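DTDP-4-amino-4,6-dideoxyglucose formyltransferase (Shewanella sp. FDAARGOS_354, PDB 6V2T) probably transfers a formyl group from a folate cofactor to the 4-amino group of dTDP-4-amino-4,6-dideoxyglucose, a sugar nucleotide of lipopolysaccharide O-antigen synthesis. Local coordinates at residues 26-31 / 96-101; 165-170 / 232-237. All coordinates share one frame; numbering follows the deposited sequence.

Interaction 1: 26-31 / 96-101. With 0FX (dTDP-4-amino-4,6-dideoxyglucose), chain G; FOL (folic acid), chain H.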
loop_
_atom_site.group_PDB
_atom_site.type_symbol
_atom_site.label_atom_id
_atom_site.label_comp_id
_atom_site.label_asym_id
_atom_site.label_seq_id
_atom_site.Cartn_x
_atom_site.Cartn_y
_atom_site.Cartn_z
ATOM N N VAL B 26 30.844 28.563 7.544
ATOM C CA VAL B 26 29.553 27.959 7.984
ATOM C C VAL B 26 29.678 26.445 7.860
ATOM O O VAL B 26 30.052 25.972 6.743
ATOM C CB VAL B 26 28.369 28.493 7.166
ATOM C CG1 VAL B 26 27.086 27.732 7.472
ATOM C CG2 VAL B 26 28.193 29.993 7.336
ATOM N N LEU B 27 29.424 25.715 8.955
ATOM C CA LEU B 27 29.420 24.236 8.963
ATOM C C LEU B 27 27.978 23.721 8.831
ATOM O O LEU B 27 27.106 24.022 9.692
ATOM C CB LEU B 27 30.108 23.683 10.212
ATOM C CG LEU B 27 29.984 22.166 10.378
ATOM C CD1 LEU B 27 30.793 21.449 9.299
ATOM C CD2 LEU B 27 30.433 21.730 11.764
ATOM N N ILE B 28 27.728 22.916 7.800
ATOM C CA ILE B 28 26.412 22.262 7.606
ATOM C C ILE B 28 26.578 20.794 7.987
ATOM O O ILE B 28 27.425 20.094 7.383
ATOM C CB ILE B 28 25.880 22.568 6.199
ATOM C CG1 ILE B 28 25.671 24.082 6.057
ATOM C CG2 ILE B 28 24.600 21.801 5.912
ATOM C CD1 ILE B 28 25.523 24.529 4.648
ATOM N N VAL B 29 25.894 20.391 9.067
ATOM C CA VAL B 29 25.863 18.985 9.543
ATOM C C VAL B 29 24.504 18.413 9.172
ATOM O O VAL B 29 23.466 18.968 9.584
ATOM C CB VAL B 29 26.106 18.834 11.049
ATOM C CG1 VAL B 29 26.262 17.369 11.430
ATOM C CG2 VAL B 29 27.307 19.626 11.512
ATOM N N SER B 30 24.510 17.321 8.434
ATOM C CA SER B 30 23.287 16.797 7.800
ATOM C C SER B 30 23.397 15.297 7.528
ATOM O O SER B 30 24.464 14.838 7.056
ATOM C CB SER B 30 23.028 17.525 6.535
ATOM O OG SER B 30 21.826 17.046 5.966
ATOM N N ASP B 31 22.292 14.590 7.734
ATOM C CA ASP B 31 22.178 13.132 7.458
ATOM C C ASP B 31 21.068 12.887 6.430
ATOM O O ASP B 31 20.571 11.756 6.391
ATOM C CB ASP B 31 21.974 12.388 8.776
ATOM C CG ASP B 31 23.244 12.419 9.605
ATOM O OD1 ASP B 31 24.296 11.932 9.108
ATOM O OD2 ASP B 31 23.192 12.974 10.703
ATOM N N VAL B 96 24.823 24.887 11.114
ATOM C CA VAL B 96 23.429 24.571 10.696
ATOM C C VAL B 96 23.236 23.051 10.723
ATOM O O VAL B 96 23.918 22.315 9.988
ATOM C CB VAL B 96 23.059 25.180 9.334
ATOM C CG1 VAL B 96 21.650 24.787 8.942
ATOM C CG2 VAL B 96 23.215 26.692 9.327
ATOM N N SER B 97 22.329 22.604 11.587
ATOM C CA SER B 97 21.851 21.216 11.630
ATOM C C SER B 97 20.742 21.080 10.598
ATOM O O SER B 97 19.706 21.742 10.751
ATOM C CB SER B 97 21.343 20.854 12.993
ATOM O OG SER B 97 20.521 19.721 12.873
ATOM N N ALA B 98 20.960 20.262 9.588
ATOM C CA ALA B 98 19.972 19.974 8.530
ATOM C C ALA B 98 19.606 18.493 8.636
ATOM O O ALA B 98 20.238 17.656 7.954
ATOM C CB ALA B 98 20.532 20.357 7.181
ATOM N N HIS B 99 18.623 18.178 9.480
ATOM C CA HIS B 99 18.227 16.774 9.762
ATOM C C HIS B 99 19.480 16.032 10.250
ATOM O O HIS B 99 19.864 15.046 9.644
ATOM C CB HIS B 99 17.599 16.144 8.520
ATOM C CG HIS B 99 16.293 16.741 8.106
ATOM N ND1 HIS B 99 15.307 15.986 7.523
ATOM C CD2 HIS B 99 15.812 17.998 8.189
ATOM C CE1 HIS B 99 14.273 16.764 7.239
ATOM N NE2 HIS B 99 14.560 18.011 7.648
ATOM N N CYS B 100 20.119 16.562 11.289
ATOM C CA CYS B 100 21.304 15.977 11.955
ATOM C C CYS B 100 20.844 14.903 12.941
ATOM O O CYS B 100 20.034 15.252 13.826
ATOM C CB CYS B 100 22.072 17.050 12.703
ATOM S SG CYS B 100 23.558 16.417 13.497
ATOM N N LYS B 101 21.351 13.670 12.797
ATOM C CA LYS B 101 21.015 12.505 13.677
ATOM C C LYS B 101 21.611 12.670 15.088
ATOM O O LYS B 101 21.202 11.902 15.966
ATOM C CB LYS B 101 21.505 11.182 13.067
ATOM C CG LYS B 101 20.770 10.705 11.822
ATOM C CD LYS B 101 21.489 9.589 11.069
ATOM C CE LYS B 101 20.672 9.025 9.920
ATOM N NZ LYS B 101 19.460 8.330 10.418
HETATM O O4P 0FX G . 13.810 13.274 8.392
HETATM P P2 0FX G . 15.132 12.523 8.225
HETATM O O3P 0FX G . 16.179 13.338 7.533
HETATM O O1G 0FX G . 15.583 12.323 9.716
HETATM C C1G 0FX G . 16.875 12.790 10.098
HETATM C C2G 0FX G . 17.464 11.668 10.930
HETATM O O2G 0FX G . 17.610 10.425 10.218
HETATM C C3G 0FX G . 16.521 11.452 12.102
HETATM O O3G 0FX G . 17.136 10.469 12.947
HETATM C C4G 0FX G . 16.223 12.771 12.841
HETATM N N4A 0FX G . 15.113 12.555 13.774
HETATM C C5G 0FX G . 15.825 13.938 11.945
HETATM C C6G 0FX G . 15.780 15.256 12.746
HETATM O O5G 0FX G . 16.754 14.014 10.861
HETATM O OPP 0FX G . 15.278 11.100 7.310
HETATM P P 0FX G . 14.677 9.841 8.025
HETATM O O1P 0FX G . 15.241 9.414 9.297
HETATM O O2P 0FX G . 14.906 8.680 7.093
HETATM O O5 0FX G . 13.101 9.853 8.099
HETATM C C5 0FX G . 12.329 10.378 7.052
HETATM C C4 0FX G . 10.916 9.801 7.207
HETATM O O4 0FX G . 10.883 8.398 6.935
HETATM C C3 0FX G . 10.348 9.884 8.635
HETATM O O3 0FX G . 9.832 11.173 8.936
HETATM C C2 0FX G . 9.298 8.747 8.699
HETATM C C1 0FX G . 9.918 7.743 7.688
HETATM N N11 0FX G . 10.546 6.644 8.408
HETATM C C61 0FX G . 11.879 6.588 8.624
HETATM C C51 0FX G . 12.412 5.493 9.301
HETATM C C5A 0FX G . 13.913 5.418 9.564
HETATM C C21 0FX G . 9.735 5.664 8.826
HETATM O O21 0FX G . 8.403 5.766 8.590
HETATM N N31 0FX G . 10.211 4.590 9.501
HETATM C C41 0FX G . 11.545 4.487 9.743
HETATM O O41 0FX G . 11.996 3.422 10.469
HETATM N N1 FOL H . 20.771 19.263 19.314
HETATM C C2 FOL H . 20.359 20.106 20.275
HETATM N NA2 FOL H . 21.102 20.277 21.363
HETATM N N3 FOL H . 19.207 20.829 20.135
HETATM C C4 FOL H . 18.431 20.654 19.054
HETATM O O4 FOL H . 17.390 21.362 19.015
HETATM C C4A FOL H . 18.841 19.785 18.047
HETATM N N5 FOL H . 18.111 19.539 16.959
HETATM C C6 FOL H . 18.322 18.372 16.096
HETATM C C7 FOL H . 19.839 18.120 16.024
HETATM N N8 FOL H . 20.494 18.223 17.300
HETATM C C8A FOL H . 20.043 19.090 18.221
HETATM C C9 FOL H . 17.358 17.174 16.437
HETATM N N10 FOL H . 17.966 15.862 16.206
HETATM C C11 FOL H . 17.646 12.423 18.611
HETATM C C12 FOL H . 18.444 12.449 17.466
HETATM C C13 FOL H . 18.523 13.600 16.674
HETATM C C14 FOL H . 17.840 14.751 17.006
HETATM C C15 FOL H . 17.067 14.731 18.162
HETATM C C16 FOL H . 16.969 13.585 18.955
HETATM C C FOL H . 17.581 11.191 19.483
HETATM O O FOL H . 18.501 10.410 19.371
HETATM N N FOL H . 16.634 10.978 20.400
#
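V29 is gripped by strand 94-98 through both backbone polar atoms: its N gives a hydrogen bond to V96 O, and its O takes one from A98 N at 2.8 Å. With V96 N on L27 O, these bonds join two neighbouring parallel strands in the Rossmann-like sheet of the formyltransferase domain. The packing is tight along the strands. I28 and A98 lie on one face of the sheet under helix 33-45, while on the other face V29 CG1 comes within 3.5 Å of C100 SG. That approach follows from V29 carrying CG1 anti to its backbone N (chi1 -172°). Toward the ligands, S30 OG reaches A98 O at 2.6 Å in the carbonyl plane, and a backbone bond runs from D31 N to H99 O. D31 OD2 then accepts K101 N at 2.9 Å on its anti lone pair, almost straight (172°). S60 also binds OD2 and N63 holds OD1, so the carboxylate is fixed by several partners.

The looser side faces the ligands. Only K101 is partly exposed here; its aliphatic chain passes obliquely over the D31 carboxylate, with CD 3.6 Å from D31 CG, then bends at its last torsion (chi4 -66°) to set NZ 2.8 Å from O2G of the dideoxysugar. H99 turns away from the strand, and its ND1 meets O3P of the nucleotide at 2.8 Å in the ring plane, while E182 holds NE2. C100 O accepts N10 of the folic acid, which probably marks the cofactor's site. H99 to K101 thus contact both ligands, and the D31 carboxylate, bonded to K101 N, probably helps to fix the backbone carrying the ligand-binding groups of H99 and K101.

Interaction 2: 165-170 / 232-237. With NA (sodium ion), chain J; EDO (1,2-ethanediol), chain I.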
loop_
_atom_site.group_PDB
_atom_site.type_symbol
_atom_site.label_atom_id
_atom_site.label_comp_id
_atom_site.label_asym_id
_atom_site.label_seq_id
_atom_site.Cartn_x
_atom_site.Cartn_y
_atom_site.Cartn_z
ATOM N N ILE B 165 -2.439 18.954 6.567
ATOM C CA ILE B 165 -2.625 17.480 6.544
ATOM C C ILE B 165 -4.035 17.176 6.045
ATOM O O ILE B 165 -4.994 17.688 6.644
ATOM C CB ILE B 165 -2.397 16.875 7.925
ATOM C CG1 ILE B 165 -1.004 17.225 8.444
ATOM C CG2 ILE B 165 -2.611 15.359 7.871
ATOM C CD1 ILE B 165 -0.693 16.598 9.762
ATOM N N PHE B 166 -4.142 16.296 5.057
ATOM C CA PHE B 166 -5.443 15.835 4.525
ATOM C C PHE B 166 -5.791 14.465 5.109
ATOM O O PHE B 166 -4.861 13.723 5.543
ATOM C CB PHE B 166 -5.384 15.891 3.003
ATOM C CG PHE B 166 -4.933 17.223 2.453
ATOM C CD1 PHE B 166 -5.712 18.358 2.620
ATOM C CD2 PHE B 166 -3.736 17.349 1.775
ATOM C CE1 PHE B 166 -5.312 19.586 2.109
ATOM C CE2 PHE B 166 -3.329 18.580 1.274
ATOM C CZ PHE B 166 -4.113 19.698 1.441
ATOM N N GLU B 167 -7.096 14.149 5.122
ATOM C CA GLU B 167 -7.706 12.850 5.522
ATOM C C GLU B 167 -6.989 11.681 4.836
ATOM O O GLU B 167 -6.901 10.610 5.415
ATOM C CB GLU B 167 -9.174 12.815 5.070
ATOM C CG GLU B 167 -10.195 13.058 6.175
ATOM C CD GLU B 167 -9.667 13.323 7.573
ATOM O OE1 GLU B 167 -9.384 12.344 8.289
ATOM O OE2 GLU B 167 -9.592 14.503 7.966
ATOM N N TRP B 168 -6.614 11.887 3.572
ATOM C CA TRP B 168 -6.103 10.807 2.680
ATOM C C TRP B 168 -4.565 10.795 2.671
ATOM O O TRP B 168 -3.999 10.146 1.795
ATOM C CB TRP B 168 -6.616 10.992 1.256
ATOM C CG TRP B 168 -6.267 12.318 0.661
ATOM C CD1 TRP B 168 -5.170 12.662 -0.075
ATOM C CD2 TRP B 168 -7.088 13.488 0.719
ATOM N NE1 TRP B 168 -5.243 13.976 -0.458
ATOM C CE2 TRP B 168 -6.407 14.508 0.022
ATOM C CE3 TRP B 168 -8.315 13.769 1.320
ATOM C CZ2 TRP B 168 -6.921 15.798 -0.088
ATOM C CZ3 TRP B 168 -8.819 15.050 1.207
ATOM C CH2 TRP B 168 -8.140 16.039 0.504
ATOM N N ASP B 169 -3.914 11.473 3.609
ATOM C CA ASP B 169 -2.434 11.532 3.673
ATOM C C ASP B 169 -1.919 10.333 4.468
ATOM O O ASP B 169 -2.446 10.072 5.600
ATOM C CB ASP B 169 -1.950 12.818 4.347
ATOM C CG ASP B 169 -1.866 14.029 3.442
ATOM O OD1 ASP B 169 -1.783 13.855 2.212
ATOM O OD2 ASP B 169 -1.806 15.142 3.993
ATOM N N THR B 170 -0.850 9.712 3.968
ATOM C CA THR B 170 0.075 8.882 4.775
ATOM C C THR B 170 1.178 9.768 5.335
ATOM O O THR B 170 1.308 10.949 4.936
ATOM C CB THR B 170 0.695 7.763 3.929
ATOM O OG1 THR B 170 1.446 8.401 2.892
ATOM C CG2 THR B 170 -0.367 6.867 3.339
ATOM N N HIS B 232 -8.641 3.870 13.378
ATOM C CA HIS B 232 -7.764 2.744 12.988
ATOM C C HIS B 232 -7.085 3.108 11.670
ATOM O O HIS B 232 -5.873 2.878 11.552
ATOM C CB HIS B 232 -8.559 1.446 12.954
ATOM C CG HIS B 232 -8.899 0.947 14.314
ATOM N ND1 HIS B 232 -10.031 0.173 14.561
ATOM C CD2 HIS B 232 -8.256 1.090 15.496
ATOM C CE1 HIS B 232 -10.061 -0.140 15.851
ATOM N NE2 HIS B 232 -8.976 0.402 16.447
ATOM N N ILE B 233 -7.839 3.666 10.734
ATOM C CA ILE B 233 -7.270 4.094 9.421
ATOM C C ILE B 233 -6.231 5.193 9.663
ATOM O O ILE B 233 -5.135 5.136 9.053
ATOM C CB ILE B 233 -8.372 4.492 8.423
ATOM C CG1 ILE B 233 -9.110 3.253 7.913
ATOM C CG2 ILE B 233 -7.792 5.311 7.275
ATOM C CD1 ILE B 233 -10.270 3.527 7.005
ATOM N N ASP B 234 -6.523 6.132 10.564
ATOM C CA ASP B 234 -5.621 7.262 10.893
ATOM C C ASP B 234 -4.305 6.721 11.455
ATOM O O ASP B 234 -3.231 7.175 11.005
ATOM C CB ASP B 234 -6.309 8.249 11.842
ATOM C CG ASP B 234 -7.269 9.179 11.138
ATOM O OD1 ASP B 234 -7.382 9.087 9.895
ATOM O OD2 ASP B 234 -7.840 10.055 11.824
ATOM N N LEU B 235 -4.356 5.752 12.350
ATOM C CA LEU B 235 -3.139 5.113 12.919
ATOM C C LEU B 235 -2.324 4.445 11.803
ATOM O O LEU B 235 -1.062 4.649 11.770
ATOM C CB LEU B 235 -3.566 4.070 13.952
ATOM C CG LEU B 235 -2.468 3.159 14.495
ATOM C CD1 LEU B 235 -1.393 3.989 15.155
ATOM C CD2 LEU B 235 -3.050 2.139 15.490
ATOM N N LEU B 236 -2.973 3.620 10.970
ATOM C CA LEU B 236 -2.243 2.835 9.924
ATOM C C LEU B 236 -1.703 3.788 8.838
ATOM O O LEU B 236 -0.566 3.583 8.399
ATOM C CB LEU B 236 -3.160 1.760 9.341
ATOM C CG LEU B 236 -3.622 0.691 10.326
ATOM C CD1 LEU B 236 -4.576 -0.277 9.643
ATOM C CD2 LEU B 236 -2.444 -0.050 10.951
ATOM N N ARG B 237 -2.448 4.824 8.443
ATOM C CA ARG B 237 -1.917 5.808 7.451
ATOM C C ARG B 237 -0.751 6.605 8.046
ATOM O O ARG B 237 0.251 6.824 7.292
ATOM C CB ARG B 237 -3.029 6.656 6.820
ATOM C CG ARG B 237 -3.508 7.841 7.641
ATOM C CD ARG B 237 -4.750 8.401 6.952
ATOM N NE ARG B 237 -5.459 9.346 7.792
ATOM C CZ ARG B 237 -5.243 10.654 7.868
ATOM N NH1 ARG B 237 -4.302 11.263 7.155
ATOM N NH2 ARG B 237 -5.994 11.362 8.691
HETATM NA NA NA J . -2.573 9.293 0.319
HETATM C C1 EDO I . -6.384 14.992 8.720
HETATM O O1 EDO I . -5.538 14.055 9.383
HETATM C C2 EDO I . -7.262 15.614 9.727
HETATM O O2 EDO I . -7.878 14.612 10.542
HETATM O O HOH W 1 -2.307 10.731 -1.393
HETATM O O HOH W 2 -1.511 7.112 0.031
#
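The segment 165-170 makes a type I beta turn from F166 to D169, closed by D169 N on F166 O, and T170 follows as N-cap of helix 171-194, its CA passing within 3.3 Å of R237 O on helix 229-238. F166 O, E167 O and D169 O meet the guanidinium of R237, which carries most of the contact. R237 CG sits between its backbone N and carbonyl carbon (chi1 81°), and the chain runs extended from CG to NE, bringing the guanidinium up to the turn. NH1 gives a nearly straight bond (166°) to D169 O, 2.7 Å away on a lone pair and in the guanidinium plane, plus a weak one to F166 O. E167 O lies over one face of the group, 3.0 Å from R237 CZ, not a hydrogen bond but probably favourable through charge and dipole.

Within the helix, R237 NE and NH2 both hold D234 OD1 side-on, from one face of the carboxylate; K138 pairs with D234 OD2. NH2 also bonds to O1 of a 1,2-ethanediol, probably from the crystallisation liquor. In the modelled one of two E167 conformers, OE1 nears R237 NH2 through charge alone. D169 OD2 accepts F166 N from above its plane while pairing with R177. The contact thus joins the formyltransferase domain to the dimerization domain, whose helix meets the second subunit through H232. W168 O lies 2.2 Å from the sodium ion, whose other ligands are N173 OD1, A263 O and two waters.

Overall arrangement
From the N terminus, the chain enters the central sheet at strand 24-30, and interaction 1 closes the following excursion, through helix 33-45, strands 53-60 and 75-77 and helix 82-91, when strand 94-98 returns beside it. The chain then completes the sheet through strand 157-163. Only afterwards does interaction 2 open, in the loop leading into helix 171-194; it closes at helix 229-238, after 61 intervening residues. The two loops lie in series and neither nest nor cross. The centres of interactions 1 and 2 are about 30 Å apart. Interaction 1 joins two adjacent parallel strands at the middle of the sheet, leading into the ligand pockets, whereas interaction 2 joins this region to the C-terminal dimerization part.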